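Side-chain contacts in GTN Reductase (Agrobacterium tumefaciens, PDB 5N6G), which probably reduces activated carbon-carbon double bonds with an FMN cofactor, as an ene-reductase of the Old Yellow Enzyme family, and binds 2-phenylacrylic acid: residues 37-40 and 41-45; 72-75 and 76-79; 154-157 and 158-162; 249-252 and 253-256. One frame throughout, in Å; residues are numbered along the deposited sequence.

From the N terminus, the four contacts follow one another in series; none nests in or crosses another, and each joins neighbouring turns of a single helix, so none closes a long loop. All lie on, or run just beyond, helices packed outside the eight-stranded parallel barrel of a TIM-barrel flavoenzyme. Contact 1 sits on helix 36-43, between strands 19-21 and 50-57, and contact 2 opens helix 74-89, which leads to strand 94-99. Contact 3 belongs to helix 150-169, ahead of strand 174-178. Contacts 1 and 3 each have their centre about 17 Å from that of contact 2. Contact 4, on helix 245-256, lies across the chain's centre from contacts 1 and 2.

Contact 1: 37-40 and 41-45; sequences LNAT and YYEQR
Thr40 turns CG2 away from its own nitrogen, beside its carbonyl carbon, and Gln44 sets CG opposite its carbonyl carbon (chi1 -77°); in this way the two side chains meet one helical turn apart. The otherwise extended Gln44 chain brings NE2 to 3.7 Å from Thr40 CG2, so a methyl group rests against an amide whose NE2 is bonded to the carbonyl of Thr364. Between the same two residues Gln44 N donates to Thr40 O at 2.9 Å. One residue earlier, Glu43 runs back along the helix: its CG is 3.0 Å from Ala39 O, and OE2 ends 3.9 Å from Ala39 CB. Small Ala39 leaves room for this extended acid.

The inward face is aromatic. Tyr42 CD2 comes within 3.3 Å of Asn38 O, and Tyr41 CD2 stands over the centre of the Tyr42 ring. The phenols reach on to Arg26 from Tyr41 and to Glu54 from Tyr42, while Tyr41 stacks on Tyr363. Arg45 NH1 grips Tyr41 O at 3.0 Å and Gln44 OE1 at 2.9 Å, both in the carbonyl planes on a lone pair; its other nitrogens hold carbonyls of Phe331 and Ile332. This helix connects strands 19-21 and 50-57 of the barrel, with the Tyr41 side chain about 8 Å from the FMN. Three backbone carbonyls and one side-chain amide oxygen around Arg45 would probably stabilise its positive charge and fix the guanidinium in place.

Contact 2: 72-75 and 76-79; sequences YKRE and AIEG
Lys73 O is the acceptor shared by two backbone amides at the start of helix 74-89. Ile77 N donates to it at 3.1 Å in a nearly straight bond (163°), whereas Ala76 N, at 3.0 Å, makes a weak and strongly bent one. Lys73 is the N-cap residue, and its carbonyl opens the run of helical bonds that continues with Gly79 N to Glu75 O at 2.9 Å. The methyl of Ala76 lies 3.3 Å from the same Lys73 oxygen and 4.1 Å from Lys73 CB; so small a side chain suits this close first turn, and it also packs against Pro34. The Lys73 chain itself runs extended, and its NZ bonds to the carbonyl of Gly31.

On another side of the turn, Arg74 bends at both chi2 and chi3 (-62° and -56°), folding its guanidinium back toward Ile77 until NH1 is 3.6 Å from Ile77 CD1. The side chains pass at a slant, and the branched Ile77 presses on Ala166 and Glu169 of helix 150-169. Arg74 NH2 forms a salt bridge with Glu169, so this first turn is joined to that helix by both charge and apolar contact. Gly79, without a side chain, adds little bulk beside Glu75 O. Apolar Ile77 beside the arginine may shield one part of Arg74's pairing with Glu169 and so could strengthen it, although the arginine is largely exposed.

Contact 3: 154-157 and 158-162; sequences GLIL and EDYRS
Apolar contact joins Ile156 to Tyr160, one turn on. The isoleucine and the ring run alongside each other in the same direction, and Ile156 CG2 comes to 3.7 Å from Tyr160 CE2. That methyl is placed anti to the backbone N (CG1 has chi1 -69°), on the side facing the tyrosine. Tyr160 CD2 also lies 3.4 Å from Ile156 O. A branched aliphatic chain and a broad ring suit this buried side, where Ile156 meets Leu184 and Tyr160 meets Ile185 and Val214.

Helix 150-169 precedes strand 174-178 in the TIM barrel, and these contacts set its inward side against helices 184-189 and 204-222. Leu157 extends the same interface, touching Glu213 and Val214, while its CB lies 4.1 Å from Arg161 NH2.

Charge governs the outer side. Arg161 runs extended from CG to NE and lays one guanidinium face over Leu157 C, so that its flat group covers backbone. Its NH1 forms a salt bridge of 3.1 Å with Glu158 OE1, met from above the carboxylate plane, 39° out of it. Glu158, bent at chi2, is modelled in two conformers, so this pairing describes one of them.

Two waters add bridges to the backbone bonds of the helix. Water 1 donates to Gly154 O at 2.8 Å and accepts from Arg161 NH1, lying at the guanidinium edge. Water 2 donates both to Leu155 O and to Asp159 OD1, the latter at 3.0 Å, tying the aspartate to a carbonyl one turn back that already receives Asp159 N.

Contact 4: 249-252 and 253-256; sequences YNYV and VEQL
Tyr251 and Gln255 make the closely packed part of this turn: Gln255 CG sits over one face of the ring, 3.9 Å from its centroid and displaced toward the rim, in a CH-pi contact. The glutamine bends at chi2 (-38°), which swings its amide across the ring until NE2 is 3.4 Å from Tyr251 CE1, the ring and amide planes only 27° apart. Its CG also approaches Tyr251 O at 3.3 Å, the carbonyl that accepts Gln255 N. Gln255 suits the place because its methylene can cover an aromatic face while OE1 reaches Lys258. Ala208 and Leu212 of helix 204-222 touch the tyrosine and glutamine, respectively.

On the inner flank Val252 and Leu256 run alongside one another, with CG1 of the valine 3.9 Å from CD1 of the leucine; Leu256 CG approaches Val252 O at 3.3 Å. Val253 is compact enough to put CG2 3.3 Å from Tyr249 O and to pack on Phe289 and Ala292 of helix 286-295. Such branched aliphatic chains suit a helix linking strands 227-231 and 263-267, pressed between its neighbours on the barrel.

The partly exposed side is looser. Glu254, modelled in two conformers, runs obliquely past the tyrosine, Glu254 OE1 staying 4.1 Å from Tyr251 CD1 with carboxylate and ring planes 84° apart. The contrast suggests that dispersion and CH-pi contact largely hold Tyr251 and Gln255 together, whereas the two conformers of Glu254 are consistent with a less tightly held carboxylate.

Contact 1: 37-40 and 41-45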
loop_
_atom_site.group_PDB
_atom_site.type_symbol
_atom_site.label_atom_id
_atom_site.label_comp_id
_atom_site.label_asym_id
_atom_site.label_seq_id
_atom_site.Cartn_x
_atom_site.Cartn_y
_atom_site.Cartn_z
ATOM N N LEU A 37 5.120 4.732 20.555
ATOM C CA LEU A 37 4.812 5.955 19.803
ATOM C C LEU A 37 3.995 5.643 18.555
ATOM O O LEU A 37 3.033 6.360 18.230
ATOM C CB LEU A 37 6.105 6.688 19.432
ATOM C CG LEU A 37 5.916 8.106 18.869
ATOM C CD1 LEU A 37 5.395 9.045 19.920
ATOM C CD2 LEU A 37 7.235 8.619 18.299
ATOM N N ASN A 38 4.352 4.570 17.846
ATOM C CA ASN A 38 3.574 4.129 16.696
ATOM C C ASN A 38 2.133 3.846 17.097
ATOM O O ASN A 38 1.191 4.147 16.342
ATOM C CB ASN A 38 4.175 2.856 16.088
ATOM C CG ASN A 38 5.621 2.992 15.617
ATOM O OD1 ASN A 38 6.381 2.013 15.655
ATOM N ND2 ASN A 38 6.005 4.159 15.151
ATOM N N ALA A 39 1.941 3.267 18.290
ATOM C CA ALA A 39 0.589 2.962 18.743
ATOM C C ALA A 39 -0.205 4.232 18.984
ATOM O O ALA A 39 -1.378 4.318 18.605
ATOM C CB ALA A 39 0.618 2.101 20.003
ATOM N N THR A 40 0.415 5.238 19.587
ATOM C CA THR A 40 -0.288 6.500 19.786
ATOM C C THR A 40 -0.727 7.081 18.448
ATOM O O THR A 40 -1.862 7.540 18.295
ATOM C CB THR A 40 0.627 7.469 20.528
ATOM O OG1 THR A 40 0.925 6.889 21.798
ATOM C CG2 THR A 40 -0.015 8.855 20.716
ATOM N N TYR A 41 0.180 7.079 17.478
ATOM C CA TYR A 41 -0.089 7.655 16.165
ATOM C C TYR A 41 -1.316 7.035 15.520
ATOM O O TYR A 41 -2.192 7.751 15.011
ATOM C CB TYR A 41 1.137 7.453 15.285
ATOM C CG TYR A 41 1.002 7.661 13.794
ATOM C CD1 TYR A 41 0.888 8.928 13.249
ATOM C CD2 TYR A 41 1.083 6.582 12.920
ATOM C CE1 TYR A 41 0.821 9.103 11.870
ATOM C CE2 TYR A 41 1.028 6.755 11.550
ATOM C CZ TYR A 41 0.905 8.029 11.043
ATOM O OH TYR A 41 0.881 8.204 9.688
ATOM N N TYR A 42 -1.392 5.699 15.498
ATOM C CA TYR A 42 -2.542 5.067 14.857
ATOM C C TYR A 42 -3.812 5.251 15.685
ATOM O O TYR A 42 -4.899 5.458 15.124
ATOM C CB TYR A 42 -2.279 3.585 14.596
ATOM C CG TYR A 42 -1.398 3.349 13.399
ATOM C CD1 TYR A 42 -1.864 3.596 12.116
ATOM C CD2 TYR A 42 -0.094 2.889 13.540
ATOM C CE1 TYR A 42 -1.050 3.377 10.995
ATOM C CE2 TYR A 42 0.708 2.664 12.436
ATOM C CZ TYR A 42 0.231 2.923 11.165
ATOM O OH TYR A 42 1.029 2.686 10.051
ATOM N N GLU A 43 -3.699 5.196 17.012
ATOM C CA GLU A 43 -4.879 5.355 17.855
ATOM C C GLU A 43 -5.487 6.745 17.691
ATOM O O GLU A 43 -6.714 6.897 17.779
ATOM C CB GLU A 43 -4.517 5.081 19.323
ATOM C CG GLU A 43 -4.170 3.592 19.573
ATOM C CD GLU A 43 -3.420 3.341 20.884
ATOM O OE1 GLU A 43 -3.140 4.307 21.634
ATOM O OE2 GLU A 43 -3.111 2.160 21.169
ATOM N N GLN A 44 -4.651 7.764 17.443
ATOM C CA GLN A 44 -5.127 9.135 17.238
ATOM C C GLN A 44 -6.031 9.256 16.022
ATOM O O GLN A 44 -6.835 10.214 15.941
ATOM C CB GLN A 44 -3.930 10.066 17.050
ATOM C CG GLN A 44 -3.212 10.427 18.332
ATOM C CD GLN A 44 -2.045 11.371 18.096
ATOM O OE1 GLN A 44 -1.645 11.613 16.959
ATOM N NE2 GLN A 44 -1.506 11.908 19.170
ATOM N N ARG A 45 -5.883 8.329 15.069
ATOM C CA ARG A 45 -6.553 8.356 13.775
ATOM C C ARG A 45 -7.618 7.266 13.618
ATOM O O ARG A 45 -8.138 7.065 12.517
ATOM C CB ARG A 45 -5.497 8.262 12.681
ATOM C CG ARG A 45 -4.632 9.514 12.662
ATOM C CD ARG A 45 -3.237 9.332 12.028
ATOM N NE ARG A 45 -2.606 10.646 12.023
ATOM C CZ ARG A 45 -2.074 11.235 13.080
ATOM N NH1 ARG A 45 -2.045 10.601 14.254
ATOM N NH2 ARG A 45 -1.588 12.469 12.967
#

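Contact 2: 72-75 and 76-79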
loop_
_atom_site.group_PDB
_atom_site.type_symbol
_atom_site.label_atom_id
_atom_site.label_comp_id
_atom_site.label_asym_id
_atom_site.label_seq_id
_atom_site.Cartn_x
_atom_site.Cartn_y
_atom_site.Cartn_z
ATOM N N TYR A 72 7.777 -9.947 10.202
ATOM C CA TYR A 72 8.603 -11.158 10.161
ATOM C C TYR A 72 9.392 -11.406 11.444
ATOM O O TYR A 72 10.200 -12.353 11.500
ATOM C CB TYR A 72 9.538 -11.093 8.945
ATOM C CG TYR A 72 10.402 -9.852 8.856
ATOM C CD1 TYR A 72 11.637 -9.788 9.504
ATOM C CD2 TYR A 72 9.975 -8.736 8.151
ATOM C CE1 TYR A 72 12.436 -8.655 9.415
ATOM C CE2 TYR A 72 10.747 -7.598 8.069
ATOM C CZ TYR A 72 11.968 -7.550 8.697
ATOM O OH TYR A 72 12.742 -6.410 8.613
ATOM N N LYS A 73 9.175 -10.619 12.485
ATOM C CA LYS A 73 9.717 -10.875 13.813
ATOM C C LYS A 73 8.574 -11.064 14.793
ATOM O O LYS A 73 7.541 -10.395 14.671
ATOM C CB LYS A 73 10.606 -9.709 14.292
ATOM C CG LYS A 73 11.833 -9.435 13.448
ATOM C CD LYS A 73 12.626 -8.261 14.014
ATOM C CE LYS A 73 13.888 -7.995 13.206
ATOM N NZ LYS A 73 14.741 -6.975 13.866
ATOM N N ARG A 74 8.756 -11.968 15.769
ATOM C CA ARG A 74 7.738 -12.150 16.797
ATOM C C ARG A 74 7.477 -10.849 17.525
ATOM O O ARG A 74 6.328 -10.526 17.846
ATOM C CB ARG A 74 8.159 -13.215 17.819
ATOM C CG ARG A 74 8.393 -14.584 17.240
ATOM C CD ARG A 74 7.127 -15.154 16.615
ATOM N NE ARG A 74 6.004 -15.216 17.541
ATOM C CZ ARG A 74 4.739 -15.355 17.152
ATOM N NH1 ARG A 74 4.438 -15.432 15.861
ATOM N NH2 ARG A 74 3.774 -15.409 18.048
ATOM N N GLU A 75 8.543 -10.114 17.829
ATOM C CA GLU A 75 8.409 -8.842 18.518
ATOM C C GLU A 75 7.597 -7.855 17.698
ATOM O O GLU A 75 6.891 -7.015 18.269
ATOM C CB GLU A 75 9.791 -8.268 18.806
ATOM C CG GLU A 75 10.572 -9.054 19.858
ATOM C CD GLU A 75 11.322 -10.272 19.307
ATOM O OE1 GLU A 75 11.218 -10.562 18.083
ATOM O OE2 GLU A 75 12.039 -10.925 20.111
ATOM N N ALA A 76 7.689 -7.941 16.368
ATOM C CA ALA A 76 6.930 -7.039 15.502
ATOM C C ALA A 76 5.449 -7.381 15.553
ATOM O O ALA A 76 4.595 -6.492 15.619
ATOM C CB ALA A 76 7.435 -7.118 14.057
ATOM N N ILE A 77 5.124 -8.671 15.520
ATOM C CA ILE A 77 3.738 -9.089 15.670
ATOM C C ILE A 77 3.166 -8.577 16.990
ATOM O O ILE A 77 2.037 -8.086 17.045
ATOM C CB ILE A 77 3.646 -10.621 15.541
ATOM C CG1 ILE A 77 3.937 -11.008 14.089
ATOM C CG2 ILE A 77 2.278 -11.109 15.985
ATOM C CD1 ILE A 77 4.066 -12.504 13.831
ATOM N N GLU A 78 3.935 -8.685 18.075
ATOM C CA GLU A 78 3.481 -8.187 19.367
ATOM C C GLU A 78 3.276 -6.681 19.327
ATOM O O GLU A 78 2.290 -6.167 19.858
ATOM C CB GLU A 78 4.497 -8.559 20.458
ATOM C CG GLU A 78 4.131 -8.031 21.835
ATOM C CD GLU A 78 2.830 -8.620 22.369
ATOM O OE1 GLU A 78 2.416 -9.698 21.888
ATOM O OE2 GLU A 78 2.221 -8.001 23.268
ATOM N N GLY A 79 4.203 -5.951 18.702
ATOM C CA GLY A 79 4.037 -4.510 18.592
ATOM C C GLY A 79 2.811 -4.127 17.789
ATOM O O GLY A 79 2.098 -3.183 18.132
#

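Contact 3: 154-157 and 158-162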
loop_
_atom_site.group_PDB
_atom_site.type_symbol
_atom_site.label_atom_id
_atom_site.label_comp_id
_atom_site.label_asym_id
_atom_site.label_seq_id
_atom_site.Cartn_x
_atom_site.Cartn_y
_atom_site.Cartn_z
ATOM N N GLY A 154 8.703 -18.874 -5.722
ATOM C CA GLY A 154 7.956 -19.721 -4.796
ATOM C C GLY A 154 8.203 -19.365 -3.345
ATOM O O GLY A 154 7.282 -19.388 -2.522
ATOM N N LEU A 155 9.459 -19.059 -3.000
ATOM C CA LEU A 155 9.783 -18.673 -1.641
ATOM C C LEU A 155 9.108 -17.365 -1.272
ATOM O O LEU A 155 8.627 -17.196 -0.146
ATOM C CB LEU A 155 11.298 -18.567 -1.486
ATOM C CG LEU A 155 12.037 -19.909 -1.581
ATOM C CD1 LEU A 155 13.525 -19.655 -1.543
ATOM C CD2 LEU A 155 11.632 -20.814 -0.447
ATOM N N ILE A 156 9.038 -16.421 -2.206
ATOM C CA ILE A 156 8.363 -15.165 -1.899
ATOM C C ILE A 156 6.871 -15.390 -1.695
ATOM O O ILE A 156 6.252 -14.769 -0.823
ATOM C CB ILE A 156 8.644 -14.130 -2.994
ATOM C CG1 ILE A 156 10.119 -13.720 -2.923
ATOM C CG2 ILE A 156 7.758 -12.886 -2.853
ATOM C CD1 ILE A 156 10.575 -12.839 -4.093
ATOM N N LEU A 157 6.257 -16.264 -2.502
ATOM C CA LEU A 157 4.846 -16.567 -2.284
ATOM C C LEU A 157 4.623 -17.125 -0.887
ATOM O O LEU A 157 3.650 -16.751 -0.219
ATOM C CB LEU A 157 4.331 -17.537 -3.351
ATOM C CG LEU A 157 4.202 -16.928 -4.740
ATOM C CD1 LEU A 157 3.852 -18.020 -5.749
ATOM C CD2 LEU A 157 3.155 -15.847 -4.794
ATOM N N GLU A 158 5.529 -17.998 -0.415
ATOM C CA GLU A 158 5.413 -18.499 0.951
ATOM C C GLU A 158 5.544 -17.362 1.956
ATOM O O GLU A 158 4.867 -17.364 2.996
ATOM C CB GLU A 158 6.451 -19.596 1.215
ATOM C CG GLU A 158 6.319 -20.275 2.576
ATOM C CD GLU A 158 4.890 -20.750 2.919
ATOM O OE1 GLU A 158 4.193 -21.350 2.057
ATOM O OE2 GLU A 158 4.462 -20.509 4.067
ATOM N N ASP A 159 6.395 -16.367 1.656
ATOM C CA ASP A 159 6.523 -15.223 2.555
ATOM C C ASP A 159 5.247 -14.391 2.573
ATOM O O ASP A 159 4.906 -13.808 3.608
ATOM C CB ASP A 159 7.720 -14.348 2.168
ATOM C CG ASP A 159 9.054 -15.011 2.475
ATOM O OD1 ASP A 159 9.100 -15.945 3.326
ATOM O OD2 ASP A 159 10.065 -14.578 1.873
ATOM N N TYR A 160 4.553 -14.262 1.431
ATOM C CA TYR A 160 3.259 -13.578 1.461
ATOM C C TYR A 160 2.240 -14.363 2.281
ATOM O O TYR A 160 1.437 -13.761 3.011
ATOM C CB TYR A 160 2.738 -13.323 0.052
ATOM C CG TYR A 160 3.230 -12.064 -0.588
ATOM C CD1 TYR A 160 2.699 -10.816 -0.255
ATOM C CD2 TYR A 160 4.196 -12.109 -1.577
ATOM C CE1 TYR A 160 3.140 -9.663 -0.857
ATOM C CE2 TYR A 160 4.647 -10.954 -2.173
ATOM C CZ TYR A 160 4.097 -9.735 -1.823
ATOM O OH TYR A 160 4.547 -8.596 -2.429
ATOM N N ARG A 161 2.257 -15.698 2.193
ATOM C CA ARG A 161 1.363 -16.507 3.019
ATOM C C ARG A 161 1.646 -16.276 4.488
ATOM O O ARG A 161 0.726 -16.051 5.286
ATOM C CB ARG A 161 1.494 -17.997 2.687
ATOM C CG ARG A 161 1.029 -18.392 1.287
ATOM C CD ARG A 161 1.065 -19.890 1.057
ATOM N NE ARG A 161 0.917 -20.163 -0.373
ATOM C CZ ARG A 161 1.910 -20.431 -1.212
ATOM N NH1 ARG A 161 3.155 -20.582 -0.785
ATOM N NH2 ARG A 161 1.652 -20.562 -2.504
ATOM N N SER A 162 2.915 -16.370 4.879
ATOM C CA SER A 162 3.211 -16.229 6.297
ATOM C C SER A 162 2.981 -14.797 6.770
ATOM O O SER A 162 2.584 -14.585 7.923
ATOM C CB SER A 162 4.640 -16.710 6.595
ATOM O OG SER A 162 5.603 -15.842 6.064
HETATM O O HOH W 1 5.175 -21.175 -2.773
HETATM O O HOH W 2 9.863 -18.502 1.975
#

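Contact 4: 249-252 and 253-256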
loop_
_atom_site.group_PDB
_atom_site.type_symbol
_atom_site.label_atom_id
_atom_site.label_comp_id
_atom_site.label_asym_id
_atom_site.label_seq_id
_atom_site.Cartn_x
_atom_site.Cartn_y
_atom_site.Cartn_z
ATOM N N TYR A 249 -3.989 -3.186 -17.162
ATOM C CA TYR A 249 -4.713 -3.015 -15.910
ATOM C C TYR A 249 -6.176 -3.425 -16.029
ATOM O O TYR A 249 -6.735 -3.958 -15.067
ATOM C CB TYR A 249 -4.558 -1.575 -15.426
ATOM C CG TYR A 249 -3.297 -1.442 -14.622
ATOM C CD1 TYR A 249 -3.294 -1.695 -13.248
ATOM C CD2 TYR A 249 -2.093 -1.153 -15.241
ATOM C CE1 TYR A 249 -2.137 -1.596 -12.512
ATOM C CE2 TYR A 249 -0.927 -1.078 -14.522
ATOM C CZ TYR A 249 -0.950 -1.299 -13.163
ATOM O OH TYR A 249 0.230 -1.218 -12.484
ATOM N N ASN A 250 -6.800 -3.247 -17.194
ATOM C CA ASN A 250 -8.141 -3.787 -17.368
ATOM C C ASN A 250 -8.119 -5.298 -17.234
ATOM O O ASN A 250 -9.006 -5.871 -16.607
ATOM C CB ASN A 250 -8.730 -3.357 -18.706
ATOM C CG ASN A 250 -9.292 -1.918 -18.679
ATOM O OD1 ASN A 250 -8.929 -1.091 -17.821
ATOM N ND2 ASN A 250 -10.167 -1.622 -19.631
ATOM N N TYR A 251 -7.096 -5.960 -17.779
ATOM C CA TYR A 251 -6.979 -7.407 -17.613
ATOM C C TYR A 251 -6.823 -7.768 -16.144
ATOM O O TYR A 251 -7.475 -8.693 -15.651
ATOM C CB TYR A 251 -5.799 -7.952 -18.421
ATOM C CG TYR A 251 -5.524 -9.415 -18.139
ATOM C CD1 TYR A 251 -6.208 -10.406 -18.815
ATOM C CD2 TYR A 251 -4.593 -9.788 -17.191
ATOM C CE1 TYR A 251 -5.970 -11.744 -18.536
ATOM C CE2 TYR A 251 -4.363 -11.093 -16.899
ATOM C CZ TYR A 251 -5.045 -12.074 -17.575
ATOM O OH TYR A 251 -4.823 -13.422 -17.300
ATOM N N VAL A 252 -5.944 -7.059 -15.436
ATOM C CA VAL A 252 -5.701 -7.356 -14.023
ATOM C C VAL A 252 -7.006 -7.305 -13.243
ATOM O O VAL A 252 -7.336 -8.238 -12.498
ATOM C CB VAL A 252 -4.657 -6.391 -13.438
ATOM C CG1 VAL A 252 -4.658 -6.438 -11.920
ATOM C CG2 VAL A 252 -3.275 -6.771 -13.987
ATOM N N VAL A 253 -7.762 -6.212 -13.384
ATOM C CA VAL A 253 -8.960 -6.116 -12.546
ATOM C C VAL A 253 -10.080 -7.019 -13.045
ATOM O O VAL A 253 -10.923 -7.437 -12.246
ATOM C CB VAL A 253 -9.501 -4.686 -12.365
ATOM C CG1 VAL A 253 -8.641 -3.907 -11.454
ATOM C CG2 VAL A 253 -9.787 -3.992 -13.700
ATOM N N GLU A 254 -10.123 -7.361 -14.337
ATOM C CA GLU A 254 -11.050 -8.389 -14.777
ATOM C C GLU A 254 -10.794 -9.686 -14.016
ATOM O O GLU A 254 -11.730 -10.351 -13.569
ATOM C CB GLU A 254 -10.904 -8.595 -16.282
ATOM C CG GLU A 254 -11.776 -9.665 -16.848
ATOM C CD GLU A 254 -11.225 -10.250 -18.139
ATOM O OE1 GLU A 254 -10.262 -9.680 -18.706
ATOM O OE2 GLU A 254 -11.748 -11.298 -18.575
ATOM N N GLN A 255 -9.526 -10.045 -13.855
ATOM C CA GLN A 255 -9.208 -11.254 -13.114
ATOM C C GLN A 255 -9.505 -11.092 -11.633
ATOM O O GLN A 255 -10.003 -12.025 -10.996
ATOM C CB GLN A 255 -7.746 -11.639 -13.323
ATOM C CG GLN A 255 -7.359 -11.843 -14.768
ATOM C CD GLN A 255 -8.413 -12.521 -15.615
ATOM O OE1 GLN A 255 -8.875 -13.608 -15.301
ATOM N NE2 GLN A 255 -8.802 -11.871 -16.701
ATOM N N LEU A 256 -9.217 -9.908 -11.059
ATOM C CA LEU A 256 -9.523 -9.674 -9.650
ATOM C C LEU A 256 -11.022 -9.690 -9.391
ATOM O O LEU A 256 -11.458 -10.048 -8.295
ATOM C CB LEU A 256 -8.912 -8.350 -9.188
ATOM C CG LEU A 256 -7.385 -8.325 -9.188
ATOM C CD1 LEU A 256 -6.920 -6.911 -8.836
ATOM C CD2 LEU A 256 -6.745 -9.291 -8.238
#